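Local coordinates for L-rhamnonate dehydratase (PDB 2P0I), which probably catalyses the dehydration of L-rhamnonate to 2-dehydro-3-deoxy-L-rhamnonate, as a lyase of the enolase superfamily, at residues A[129-134]-A[299-304]; A[184-189]-A[217-222]; A[247-252]-A[271-276]; A[285-290]-A[313-318]; A[322-327]-A[342-347]. All coordinates share one frame; numbering follows the deposited sequence. Where two conformers were deposited one is given.

From the N terminus, contact 1 closes the longest loop, 129-134 to 299-304, bringing helix 128-148 onto the loop before helix 305-317. Within that span, contacts 2 and 3 each close a short beta-alpha-beta unit of the barrel, one after the other, and meet through neighbouring strands 219-222 and 247-248. Contact 4 crosses contact 1: its first segment lies inside the long loop, its second beyond, and it joins two outer helices. Contact 5 follows in series and brings strand 344-347 beside the loop 322-327. K185 of contact 2 ties the interior together, with salt bridges to E248 of contact 3 and E345 of contact 5.

Contact 1: A[129-134]-A[299-304]; sequences PIAVIS and VMWLGG
S134 of helix 128-148 meets the loop 299-304 with every atom of its short side chain. Its CB rests against two backbone oxygens, 3.3 Å from M300 O and 3.4 Å from V299 O. One bond further on, OG accepts a bent hydrogen bond from G303 N (2.9 Å, 137° at the hydrogen). The same hydroxyl donates to I130 O one turn back in the helix, at 2.6 Å. With chi1 at -52°, OG lies beside its own backbone N, facing that carbonyl, which S134 N reaches from the opposite face. The hydroxyl is thus fixed by a donated and an accepted bond. I130 CG2 approaches L302 O at 3.4 Å, and A131 CB makes a CH-pi contact over the six-membered ring of W301, 3.6 Å above the plane and toward its rim. G303 has phi 139°, a conformation that calls for glycine, and G304 is the N-cap of helix 305-317. The contact joins a helix of the N-terminal family region to a strand-to-helix loop of the barrel. Helices 86-97 and 109-119 pack on other sides of helix 128-148, L302 leans on helix 305-317, and W301 NE1 bonds to F122 O of the second subunit.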
# COMPACT_ATOMS: atom_id res chain seq x y z
N PRO A 129 -11.98 -27.91 -20.37
CA PRO A 129 -12.96 -27.28 -21.28
C PRO A 129 -12.38 -26.18 -22.17
O PRO A 129 -12.85 -25.99 -23.27
CB PRO A 129 -13.98 -26.66 -20.31
CG PRO A 129 -13.87 -27.46 -19.09
CD PRO A 129 -12.42 -27.80 -18.97
N ILE A 130 -11.35 -25.49 -21.68
CA ILE A 130 -10.72 -24.38 -22.41
C ILE A 130 -9.71 -24.90 -23.43
O ILE A 130 -9.43 -24.23 -24.43
CB ILE A 130 -10.04 -23.40 -21.43
CG1 ILE A 130 -10.94 -23.13 -20.22
CG2 ILE A 130 -9.68 -22.09 -22.10
CD1 ILE A 130 -12.24 -22.36 -20.53
N ALA A 131 -9.17 -26.09 -23.18
CA ALA A 131 -8.43 -26.83 -24.20
C ALA A 131 -9.30 -27.22 -25.37
O ALA A 131 -8.85 -27.18 -26.51
CB ALA A 131 -7.74 -28.05 -23.60
N VAL A 132 -10.55 -27.58 -25.10
CA VAL A 132 -11.52 -27.87 -26.17
C VAL A 132 -11.78 -26.62 -27.00
O VAL A 132 -11.73 -26.66 -28.23
CB VAL A 132 -12.85 -28.42 -25.59
CG1 VAL A 132 -13.80 -28.85 -26.70
CG2 VAL A 132 -12.57 -29.56 -24.67
N ILE A 133 -12.04 -25.51 -26.31
CA ILE A 133 -12.26 -24.21 -26.95
C ILE A 133 -11.10 -23.78 -27.84
O ILE A 133 -11.31 -23.31 -28.96
CB ILE A 133 -12.63 -23.11 -25.89
CG1 ILE A 133 -13.92 -23.50 -25.14
CG2 ILE A 133 -12.78 -21.74 -26.54
CD1 ILE A 133 -14.37 -22.52 -24.06
N SER A 134 -9.87 -23.97 -27.34
CA SER A 134 -8.67 -23.61 -28.08
C SER A 134 -8.62 -24.28 -29.43
O SER A 134 -8.37 -23.63 -30.43
CB SER A 134 -7.42 -24.02 -27.31
OG SER A 134 -7.39 -23.56 -25.98
N VAL A 299 -1.07 -22.06 -26.66
CA VAL A 299 -2.20 -21.71 -27.53
C VAL A 299 -3.26 -22.81 -27.65
O VAL A 299 -4.44 -22.54 -27.91
CB VAL A 299 -1.73 -21.19 -28.92
CG1 VAL A 299 -1.17 -22.29 -29.75
CG2 VAL A 299 -2.85 -20.47 -29.66
N MSE A 300 -2.85 -24.05 -27.41
CA MSE A 300 -3.76 -25.18 -27.48
C MSE A 300 -4.52 -25.39 -26.17
O MSE A 300 -5.36 -26.27 -26.07
CB MSE A 300 -3.00 -26.44 -27.87
CG MSE A 300 -2.57 -26.47 -29.33
SE MSE A 300 -1.39 -27.99 -29.70
CE MSE A 300 -0.06 -27.72 -28.30
N TRP A 301 -4.23 -24.54 -25.18
CA TRP A 301 -4.63 -24.77 -23.79
C TRP A 301 -5.36 -23.55 -23.22
O TRP A 301 -6.38 -23.70 -22.56
CB TRP A 301 -3.38 -25.09 -22.97
CG TRP A 301 -3.52 -26.20 -21.98
CD1 TRP A 301 -3.33 -26.11 -20.63
CD2 TRP A 301 -3.80 -27.59 -22.24
NE1 TRP A 301 -3.51 -27.32 -20.03
CE2 TRP A 301 -3.80 -28.25 -20.99
CE3 TRP A 301 -4.07 -28.32 -23.40
CZ2 TRP A 301 -4.07 -29.62 -20.87
CZ3 TRP A 301 -4.34 -29.69 -23.27
CH2 TRP A 301 -4.32 -30.32 -22.02
N LEU A 302 -4.85 -22.34 -23.51
CA LEU A 302 -5.35 -21.10 -22.91
C LEU A 302 -6.71 -20.59 -23.37
O LEU A 302 -7.29 -19.73 -22.71
CB LEU A 302 -4.33 -19.97 -23.07
CG LEU A 302 -4.34 -19.14 -24.36
CD1 LEU A 302 -4.77 -17.72 -24.04
CD2 LEU A 302 -2.96 -19.10 -24.94
N GLY A 303 -7.20 -21.07 -24.51
CA GLY A 303 -8.37 -20.44 -25.14
C GLY A 303 -8.31 -20.31 -26.64
O GLY A 303 -9.32 -20.04 -27.29
N GLY A 304 -7.12 -20.50 -27.21
CA GLY A 304 -6.95 -20.43 -28.65
C GLY A 304 -6.21 -19.19 -29.07
O GLY A 304 -5.67 -18.47 -28.23

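Contact 2: A[184-189]-A[217-222]; sequences GKVPLP and FPIMVD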
# COMPACT_ATOMS: atom_id res chain seq x y z
N GLY A 184 19.29 -23.59 -24.66
CA GLY A 184 18.83 -24.94 -24.35
C GLY A 184 18.07 -24.97 -23.03
O GLY A 184 18.48 -24.34 -22.07
N LYS A 185 16.98 -25.72 -22.98
CA LYS A 185 16.19 -25.81 -21.76
C LYS A 185 16.14 -27.21 -21.16
O LYS A 185 15.67 -28.15 -21.79
CB LYS A 185 14.78 -25.26 -21.97
CG LYS A 185 13.96 -25.18 -20.69
CD LYS A 185 12.73 -24.32 -20.88
CE LYS A 185 11.50 -25.16 -21.19
NZ LYS A 185 10.49 -24.32 -21.87
N VAL A 186 16.63 -27.34 -19.92
CA VAL A 186 16.74 -28.64 -19.27
C VAL A 186 15.68 -28.84 -18.17
O VAL A 186 15.30 -27.88 -17.49
CB VAL A 186 18.18 -28.95 -18.75
CG1 VAL A 186 19.17 -28.95 -19.92
CG2 VAL A 186 18.62 -27.97 -17.70
N PRO A 187 15.20 -30.08 -18.01
CA PRO A 187 14.27 -30.37 -16.92
C PRO A 187 15.01 -30.50 -15.59
O PRO A 187 16.04 -31.16 -15.52
CB PRO A 187 13.68 -31.72 -17.31
CG PRO A 187 14.24 -32.05 -18.67
CD PRO A 187 15.48 -31.29 -18.81
N LEU A 188 14.48 -29.86 -14.55
CA LEU A 188 14.98 -30.09 -13.19
C LEU A 188 14.63 -31.49 -12.71
O LEU A 188 13.46 -31.87 -12.72
CB LEU A 188 14.42 -29.04 -12.23
CG LEU A 188 15.15 -28.87 -10.90
CD1 LEU A 188 16.48 -28.14 -11.11
CD2 LEU A 188 14.27 -28.14 -9.89
N PRO A 189 15.65 -32.29 -12.30
CA PRO A 189 15.43 -33.68 -11.92
C PRO A 189 14.78 -33.96 -10.55
O PRO A 189 14.02 -34.91 -10.42
CB PRO A 189 16.83 -34.31 -12.01
CG PRO A 189 17.78 -33.17 -11.85
CD PRO A 189 17.07 -31.91 -12.26
N PHE A 217 26.55 -20.03 -23.69
CA PHE A 217 25.30 -20.62 -24.18
C PHE A 217 24.19 -20.50 -23.13
O PHE A 217 24.34 -20.98 -22.00
CB PHE A 217 25.53 -22.08 -24.58
CG PHE A 217 24.41 -22.69 -25.38
CD1 PHE A 217 24.13 -22.25 -26.67
CD2 PHE A 217 23.64 -23.72 -24.84
CE1 PHE A 217 23.10 -22.81 -27.40
CE2 PHE A 217 22.60 -24.29 -25.57
CZ PHE A 217 22.33 -23.84 -26.84
N PRO A 218 23.08 -19.81 -23.47
CA PRO A 218 21.87 -19.77 -22.65
C PRO A 218 21.33 -21.14 -22.22
O PRO A 218 21.01 -21.98 -23.06
CB PRO A 218 20.87 -19.03 -23.55
CG PRO A 218 21.72 -18.12 -24.32
CD PRO A 218 22.95 -18.93 -24.65
N ILE A 219 21.25 -21.33 -20.90
CA ILE A 219 20.54 -22.45 -20.32
C ILE A 219 19.36 -21.95 -19.49
O ILE A 219 19.51 -21.07 -18.63
CB ILE A 219 21.47 -23.33 -19.44
CG1 ILE A 219 22.45 -24.09 -20.34
CG2 ILE A 219 20.67 -24.33 -18.58
CD1 ILE A 219 23.49 -24.85 -19.56
N MSE A 220 18.19 -22.50 -19.77
CA MSE A 220 17.01 -22.24 -18.97
C MSE A 220 16.65 -23.55 -18.26
O MSE A 220 17.06 -24.62 -18.69
CB MSE A 220 15.86 -21.71 -19.84
CG MSE A 220 16.07 -21.83 -21.36
SE MSE A 220 17.41 -20.62 -22.15
CE MSE A 220 16.47 -20.18 -23.75
N VAL A 221 15.94 -23.45 -17.14
CA VAL A 221 15.56 -24.62 -16.34
C VAL A 221 14.04 -24.68 -16.22
O VAL A 221 13.41 -23.75 -15.71
CB VAL A 221 16.18 -24.57 -14.92
CG1 VAL A 221 15.81 -25.83 -14.12
CG2 VAL A 221 17.68 -24.45 -14.99
N ASP A 222 13.45 -25.78 -16.69
CA ASP A 222 12.02 -26.05 -16.50
C ASP A 222 11.81 -26.74 -15.17
O ASP A 222 12.43 -27.76 -14.90
CB ASP A 222 11.47 -26.94 -17.64
CG ASP A 222 9.95 -26.93 -17.72
OD1 ASP A 222 9.28 -27.17 -16.69
OD2 ASP A 222 9.41 -26.71 -18.82
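G184 and P218 begin a run of five backbone hydrogen bonds that makes the tight part of this contact. G184 N donates to P218 O (2.8 Å), and the donors then come from the two segments in turn until L188 N reaches D222 O at 3.0 Å, close to linear at 172°. The pairing is parallel, K185 beside M220 and V186 beside V221, with the short strands turned 31° against each other. F217 CE2 makes a close, oblique approach to G184 N, 3.5 Å away. On the face carrying K185, M220 and D222, the lysine and selenomethionine chains cross at about a right angle, K185 CB lying 3.7 Å from M220 CG. Beyond this the lysine bends at chi3 (97°), and CE passes 3.5 Å from D222 OD2. NZ stays 4.0 Å from D222 OD2, too far for a salt bridge, and is instead held by E345, E248 and Y167; D222 OD1 is hydrogen-bonded to Y224 N. Packing is looser elsewhere: V186 CG2 and I219 CG2 are 4.3 Å apart, and P218 and D222, toward either end of 217-222, are partly exposed, although the D222 backbone is bonded and P218 packs on H196 of the third subunit. The pair forms the strands of a beta-alpha-beta unit: connecting helix 195-213 covers L188 and I219, while strands 163-169 and 247-248 flank it in the barrel sheet.

Contact 3: A[247-252]-A[271-276]; sequences WEECLS and FTTGEH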
# COMPACT_ATOMS: atom_id res chain seq x y z
N TRP A 247 14.39 -19.28 -14.91
CA TRP A 247 13.77 -20.38 -14.19
C TRP A 247 12.28 -20.39 -14.46
O TRP A 247 11.56 -19.44 -14.14
CB TRP A 247 14.03 -20.22 -12.69
CG TRP A 247 15.48 -20.24 -12.34
CD1 TRP A 247 16.36 -19.20 -12.42
CD2 TRP A 247 16.23 -21.36 -11.87
NE1 TRP A 247 17.61 -19.60 -12.02
CE2 TRP A 247 17.56 -20.93 -11.67
CE3 TRP A 247 15.90 -22.70 -11.59
CZ2 TRP A 247 18.57 -21.78 -11.21
CZ3 TRP A 247 16.91 -23.55 -11.13
CH2 TRP A 247 18.22 -23.08 -10.94
N GLU A 248 11.83 -21.50 -15.05
CA GLU A 248 10.51 -21.61 -15.62
C GLU A 248 9.60 -22.43 -14.72
O GLU A 248 9.98 -23.51 -14.28
CB GLU A 248 10.62 -22.29 -16.98
CG GLU A 248 9.31 -22.48 -17.70
CD GLU A 248 9.50 -22.87 -19.16
OE1 GLU A 248 10.36 -22.27 -19.84
OE2 GLU A 248 8.77 -23.76 -19.63
N GLU A 249 8.40 -21.90 -14.45
CA GLU A 249 7.33 -22.60 -13.73
C GLU A 249 7.76 -23.16 -12.39
O GLU A 249 7.51 -24.34 -12.10
CB GLU A 249 6.74 -23.73 -14.59
CG GLU A 249 5.69 -23.27 -15.56
CD GLU A 249 4.56 -24.26 -15.71
OE1 GLU A 249 3.42 -23.92 -15.31
OE2 GLU A 249 4.79 -25.37 -16.24
N CYS A 250 8.41 -22.34 -11.57
CA CYS A 250 8.89 -22.81 -10.28
C CYS A 250 7.78 -23.23 -9.34
O CYS A 250 7.90 -24.21 -8.64
CB CYS A 250 9.76 -21.76 -9.61
SG CYS A 250 11.32 -21.44 -10.48
N LEU A 251 6.67 -22.49 -9.37
CA LEU A 251 5.59 -22.72 -8.42
C LEU A 251 4.39 -23.32 -9.13
O LEU A 251 4.28 -23.22 -10.35
CB LEU A 251 5.16 -21.41 -7.77
CG LEU A 251 6.22 -20.54 -7.11
CD1 LEU A 251 5.59 -19.23 -6.85
CD2 LEU A 251 6.63 -21.14 -5.81
N SER A 252 3.49 -23.92 -8.35
CA SER A 252 2.14 -24.23 -8.82
C SER A 252 1.50 -22.99 -9.44
O SER A 252 1.73 -21.87 -8.97
CB SER A 252 1.28 -24.74 -7.66
OG SER A 252 -0.09 -24.79 -8.01
N PHE A 271 12.42 -15.09 -14.04
CA PHE A 271 11.46 -16.14 -13.71
C PHE A 271 10.32 -16.06 -14.70
O PHE A 271 9.94 -14.97 -15.13
CB PHE A 271 10.94 -15.97 -12.28
CG PHE A 271 11.98 -16.21 -11.23
CD1 PHE A 271 12.32 -17.51 -10.84
CD2 PHE A 271 12.66 -15.14 -10.65
CE1 PHE A 271 13.32 -17.73 -9.90
CE2 PHE A 271 13.65 -15.35 -9.70
CZ PHE A 271 13.98 -16.65 -9.32
N THR A 272 9.81 -17.21 -15.11
CA THR A 272 8.76 -17.27 -16.13
C THR A 272 7.68 -18.25 -15.69
O THR A 272 7.92 -19.11 -14.85
CB THR A 272 9.31 -17.70 -17.52
OG1 THR A 272 9.44 -19.12 -17.57
CG2 THR A 272 10.66 -17.07 -17.84
N THR A 273 6.49 -18.10 -16.25
CA THR A 273 5.42 -19.06 -16.02
C THR A 273 4.35 -18.93 -17.09
O THR A 273 4.46 -18.09 -17.99
CB THR A 273 4.82 -18.96 -14.56
OG1 THR A 273 4.07 -20.14 -14.25
CG2 THR A 273 3.96 -17.73 -14.39
N GLY A 274 3.32 -19.75 -17.01
CA GLY A 274 2.09 -19.45 -17.70
C GLY A 274 1.65 -20.53 -18.66
O GLY A 274 0.62 -20.40 -19.28
N GLU A 275 2.43 -21.61 -18.77
CA GLU A 275 2.07 -22.78 -19.59
C GLU A 275 0.75 -23.40 -19.15
O GLU A 275 0.02 -23.97 -19.97
CB GLU A 275 3.17 -23.83 -19.52
CG GLU A 275 3.19 -24.83 -20.65
CD GLU A 275 4.23 -25.91 -20.43
OE1 GLU A 275 3.84 -27.11 -20.37
OE2 GLU A 275 5.43 -25.57 -20.34
N HIS A 276 0.45 -23.30 -17.86
CA HIS A 276 -0.77 -23.89 -17.32
C HIS A 276 -1.76 -22.86 -16.77
O HIS A 276 -2.39 -23.07 -15.74
CB HIS A 276 -0.40 -24.95 -16.28
CG HIS A 276 0.42 -26.06 -16.84
ND1 HIS A 276 1.79 -26.12 -16.68
CD2 HIS A 276 0.08 -27.11 -17.63
CE1 HIS A 276 2.25 -27.19 -17.32
NE2 HIS A 276 1.24 -27.80 -17.90
O HOH W 1 9.28 -19.58 -12.51
O HOH W 2 1.65 -22.04 -15.52
O HOH W 3 4.45 -21.13 -11.84
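H276 and E249 meet as two flat groups almost in one plane, 23° apart, with the carboxylate at the imidazole edge. H276 ND1 donates to the syn lone pair of E249 OE1 (3.1 Å, 171°), and a weak second bond goes to OE2. E275 CG lies over one face of the imidazole. At the other end, the W247 and F271 side chains run side by side, their rings oblique at 32°. W247 CB is 3.7 Å from F271 CD1, and C250 SG approaches the F271 ring at its edge, 4.1 Å from CD1. Between these groups the strands pair in parallel, through T272 N to W247 O (3.0 Å) and E249 N to T272 O (2.9 Å). Waters extend the pairing: one joins W247 O, T272 O and C250 N, another donates to E249 OE1 at 2.6 Å and accepts from H276 N. E248 OE2 and E275 OE2 stand 3.9 Å apart, E248 being also bound by K185. Acidic side chains at or just beyond the C-terminal ends of successive strands, here D222, E248 and E275, are consistent with the metal site of the enolase-superfamily (beta/alpha)8 barrel.

Contact 4: A[285-290]-A[313-318]; sequences KLVEGR and ALAAAY
V287, at the end of helix 279-287, is the bump that fills a hollow on helix 305-317; both helices belong to the outer helical layer of the (beta/alpha)8 barrel and follow successive strands, 271-273 and 294-295. The hollow has L314 on one wall, A315 at its base and the Y318 ring on the other. V287 CG2 comes closest to the leucine, 3.8 Å from L314 CD1, the two side chains meeting at a slant. The same methyl is 4.3 Å from Y318 CD2, approaching the phenol ring obliquely. A chi1 of -49° sets CG2 between the backbone N and the carbonyl carbon of V287, which directs it at L314 and Y318. The chain then leaves the helix in a type II turn from V287 to R290, which carries the arginine alongside Y318. R290 and the two residues before it were modelled in two conformers, so its side-chain position is less certain; in the conformer described, NH1 makes a salt bridge to D255 of the third subunit. Y318 OH also bonds to E288 OE2 of the fourth subunit. A315 forms the floor under the second branch of the valine, V287 CG1 lying 4.3 Å from A315 CB.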
# COMPACT_ATOMS: atom_id res chain seq x y z
N LYS A 285 -3.14 -11.45 -14.05
CA LYS A 285 -2.51 -11.59 -12.75
C LYS A 285 -1.01 -11.82 -12.88
O LYS A 285 -0.23 -11.37 -12.05
CB LYS A 285 -3.14 -12.77 -12.01
CG LYS A 285 -4.28 -12.38 -11.08
CD LYS A 285 -5.63 -12.33 -11.81
CE LYS A 285 -6.80 -12.31 -10.84
NZ LYS A 285 -6.53 -11.50 -9.62
N LEU A 286 -0.61 -12.50 -13.94
CA LEU A 286 0.79 -12.76 -14.21
C LEU A 286 1.52 -11.48 -14.57
O LEU A 286 2.69 -11.31 -14.22
CB LEU A 286 0.91 -13.82 -15.31
CG LEU A 286 1.02 -15.28 -14.87
CD1 LEU A 286 -0.19 -15.76 -14.08
CD2 LEU A 286 1.19 -16.14 -16.10
N VAL A 287 0.82 -10.57 -15.24
CA VAL A 287 1.43 -9.31 -15.68
C VAL A 287 1.38 -8.17 -14.65
O VAL A 287 2.24 -7.29 -14.67
CB VAL A 287 0.96 -8.85 -17.11
CG1 VAL A 287 1.06 -9.98 -18.12
CG2 VAL A 287 -0.45 -8.28 -17.09
N GLU A 288 0.38 -8.23 -13.77
CA GLU A 288 0.24 -7.33 -12.61
C GLU A 288 1.34 -7.56 -11.59
O GLU A 288 1.62 -8.69 -11.20
CB GLU A 288 -1.09 -7.59 -11.90
CG GLU A 288 -2.29 -6.83 -12.43
CD GLU A 288 -3.59 -7.31 -11.82
OE1 GLU A 288 -3.56 -7.95 -10.74
OE2 GLU A 288 -4.65 -7.07 -12.42
N GLY A 289 1.96 -6.47 -11.15
CA GLY A 289 3.08 -6.54 -10.21
C GLY A 289 4.42 -6.67 -10.91
O GLY A 289 5.45 -6.31 -10.34
N ARG A 290 4.39 -7.16 -12.15
CA ARG A 290 5.58 -7.35 -12.98
C ARG A 290 6.70 -8.18 -12.33
O ARG A 290 7.88 -7.81 -12.36
CB ARG A 290 6.08 -6.02 -13.56
CG ARG A 290 5.43 -5.65 -14.89
CD ARG A 290 6.34 -4.74 -15.73
NE ARG A 290 6.01 -3.35 -15.48
CZ ARG A 290 6.58 -2.30 -16.07
NH1 ARG A 290 6.18 -1.09 -15.75
NH2 ARG A 290 7.54 -2.46 -16.97
N ALA A 313 -1.58 -8.56 -26.22
CA ALA A 313 -1.78 -7.12 -26.22
C ALA A 313 -1.75 -6.56 -24.81
O ALA A 313 -1.25 -5.47 -24.56
CB ALA A 313 -3.07 -6.77 -26.88
N LEU A 314 -2.30 -7.33 -23.87
CA LEU A 314 -2.16 -7.01 -22.48
C LEU A 314 -0.70 -7.01 -22.01
O LEU A 314 -0.26 -6.08 -21.34
CB LEU A 314 -3.05 -7.93 -21.64
CG LEU A 314 -2.76 -8.23 -20.18
CD1 LEU A 314 -3.41 -7.22 -19.27
CD2 LEU A 314 -3.26 -9.63 -19.88
N ALA A 315 0.06 -8.04 -22.39
CA ALA A 315 1.45 -8.11 -21.99
C ALA A 315 2.30 -6.99 -22.61
O ALA A 315 3.21 -6.47 -21.97
CB ALA A 315 2.02 -9.46 -22.29
N ALA A 316 1.98 -6.61 -23.85
CA ALA A 316 2.75 -5.58 -24.57
C ALA A 316 2.62 -4.19 -23.96
O ALA A 316 3.55 -3.39 -24.01
CB ALA A 316 2.33 -5.54 -26.03
N ALA A 317 1.45 -3.91 -23.37
CA ALA A 317 1.21 -2.71 -22.57
C ALA A 317 2.22 -2.55 -21.44
O ALA A 317 2.55 -1.43 -21.06
CB ALA A 317 -0.21 -2.73 -22.01
N TYR A 318 2.73 -3.67 -20.92
CA TYR A 318 3.76 -3.64 -19.90
C TYR A 318 5.14 -4.06 -20.38
O TYR A 318 6.06 -4.24 -19.58
CB TYR A 318 3.32 -4.45 -18.69
CG TYR A 318 2.11 -3.83 -18.06
CD1 TYR A 318 2.22 -2.68 -17.28
CD2 TYR A 318 0.84 -4.36 -18.29
CE1 TYR A 318 1.11 -2.08 -16.71
CE2 TYR A 318 -0.29 -3.77 -17.72
CZ TYR A 318 -0.14 -2.63 -16.94
OH TYR A 318 -1.24 -2.05 -16.37

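Contact 5: A[322-327]-A[342-347]; sequences VVPHAS and PFQEYL
E345 OE1 is the polar atom through which segment 322-327 is held to strand 344-347. A326 N donates to it at 3.1 Å with a nearly straight N-H (165°), arriving on the anti side and 24° out of the carboxylate plane. H325 CD2 comes within 3.2 Å of the same oxygen, the imidazole standing almost upright to the carboxylate. Extension of the glutamate, with CG opposite the backbone N (chi1 174°), brings OE1 up to the loop. OE2 is held separately by K185 and T169, so both oxygens have partners and the group is fixed in rotation. Strand 344-347 lies beside strand 163-169 in the (beta/alpha)8 barrel of the enolase superfamily, where Q344 makes backbone bonds with D165 and Y167. Segment 322-327, though not a regular strand, takes a place beside strand 294-295, its V323 and H325 bonded through their backbones to I295 and P297. Here a side chain, rather than paired backbones, bridges the two segments. At the other end V323 fits against F343: CG1 is 3.4 Å from F343 O, and CG2 is 3.6 Å from F343 CE1, coming at the ring obliquely. P342 CG covers one face of that ring, and P342 CD touches V323 CG2 at 3.8 Å. Beyond the glutamate, A326 CB lies 3.4 Å from E345 O and 3.9 Å from L347 CD2.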
# COMPACT_ATOMS: atom_id res chain seq x y z
N VAL A 322 6.08 -12.27 -24.57
CA VAL A 322 5.27 -13.48 -24.62
C VAL A 322 6.03 -14.48 -25.47
O VAL A 322 6.31 -14.22 -26.63
CB VAL A 322 3.90 -13.19 -25.28
CG1 VAL A 322 3.09 -14.45 -25.41
CG2 VAL A 322 3.15 -12.15 -24.49
N VAL A 323 6.38 -15.61 -24.87
CA VAL A 323 7.16 -16.65 -25.55
C VAL A 323 6.41 -17.96 -25.35
O VAL A 323 6.55 -18.62 -24.33
CB VAL A 323 8.61 -16.72 -25.00
CG1 VAL A 323 9.35 -17.95 -25.52
CG2 VAL A 323 9.37 -15.46 -25.37
N PRO A 324 5.57 -18.34 -26.34
CA PRO A 324 4.62 -19.40 -26.14
C PRO A 324 5.27 -20.78 -26.03
O PRO A 324 6.40 -20.97 -26.48
CB PRO A 324 3.74 -19.32 -27.39
CG PRO A 324 4.62 -18.76 -28.42
CD PRO A 324 5.50 -17.79 -27.70
N HIS A 325 4.53 -21.70 -25.41
CA HIS A 325 4.85 -23.12 -25.40
C HIS A 325 4.89 -23.66 -26.83
O HIS A 325 4.12 -23.21 -27.68
CB HIS A 325 3.78 -23.86 -24.58
CG HIS A 325 4.01 -25.34 -24.48
ND1 HIS A 325 3.25 -26.25 -25.18
CD2 HIS A 325 4.90 -26.06 -23.76
CE1 HIS A 325 3.67 -27.47 -24.90
NE2 HIS A 325 4.67 -27.38 -24.04
N ALA A 326 5.80 -24.60 -27.08
CA ALA A 326 5.90 -25.26 -28.38
C ALA A 326 4.56 -25.88 -28.82
O ALA A 326 4.12 -26.89 -28.27
CB ALA A 326 7.00 -26.31 -28.36
N SER A 327 3.92 -25.25 -29.80
CA SER A 327 2.63 -25.71 -30.30
C SER A 327 2.66 -25.92 -31.81
O SER A 327 1.61 -25.94 -32.46
CB SER A 327 1.55 -24.69 -29.96
OG SER A 327 1.47 -24.46 -28.56
N PRO A 342 9.57 -12.42 -29.01
CA PRO A 342 10.94 -12.41 -29.55
C PRO A 342 11.49 -13.72 -30.15
O PRO A 342 12.26 -13.68 -31.12
CB PRO A 342 11.78 -11.98 -28.34
CG PRO A 342 11.01 -12.47 -27.16
CD PRO A 342 9.55 -12.36 -27.54
N PHE A 343 11.11 -14.87 -29.58
CA PHE A 343 11.60 -16.20 -29.99
C PHE A 343 10.62 -17.24 -29.47
O PHE A 343 9.68 -16.89 -28.77
CB PHE A 343 13.01 -16.48 -29.42
CG PHE A 343 13.20 -16.00 -28.00
CD1 PHE A 343 12.68 -16.73 -26.93
CD2 PHE A 343 13.91 -14.84 -27.74
CE1 PHE A 343 12.86 -16.28 -25.61
CE2 PHE A 343 14.09 -14.39 -26.43
CZ PHE A 343 13.57 -15.11 -25.37
N GLN A 344 10.85 -18.52 -29.76
CA GLN A 344 10.06 -19.55 -29.09
C GLN A 344 10.71 -20.90 -28.85
O GLN A 344 11.85 -21.15 -29.22
CB GLN A 344 8.67 -19.71 -29.70
CG GLN A 344 8.63 -20.33 -31.07
CD GLN A 344 7.24 -20.78 -31.43
OE1 GLN A 344 6.82 -21.88 -31.06
NE2 GLN A 344 6.50 -19.93 -32.12
N GLU A 345 9.94 -21.76 -28.19
CA GLU A 345 10.38 -23.07 -27.76
C GLU A 345 10.23 -24.07 -28.92
O GLU A 345 9.22 -24.07 -29.62
CB GLU A 345 9.52 -23.49 -26.56
CG GLU A 345 9.73 -24.90 -26.06
CD GLU A 345 8.95 -25.21 -24.81
OE1 GLU A 345 7.75 -24.87 -24.74
OE2 GLU A 345 9.53 -25.81 -23.88
N TYR A 346 11.26 -24.90 -29.13
CA TYR A 346 11.08 -26.19 -29.78
C TYR A 346 11.39 -27.34 -28.83
O TYR A 346 12.33 -27.27 -28.05
CB TYR A 346 11.93 -26.30 -31.06
CG TYR A 346 11.36 -27.29 -32.06
CD1 TYR A 346 10.26 -26.95 -32.85
CD2 TYR A 346 11.88 -28.57 -32.18
CE1 TYR A 346 9.71 -27.85 -33.74
CE2 TYR A 346 11.34 -29.49 -33.07
CZ TYR A 346 10.25 -29.12 -33.85
OH TYR A 346 9.69 -30.00 -34.75
N LEU A 347 10.59 -28.40 -28.90
CA LEU A 347 10.87 -29.64 -28.18
C LEU A 347 11.83 -30.55 -28.95
O LEU A 347 11.55 -30.93 -30.08
CB LEU A 347 9.57 -30.40 -27.90
CG LEU A 347 8.98 -30.45 -26.49
CD1 LEU A 347 9.99 -30.93 -25.44
CD2 LEU A 347 8.35 -29.12 -26.08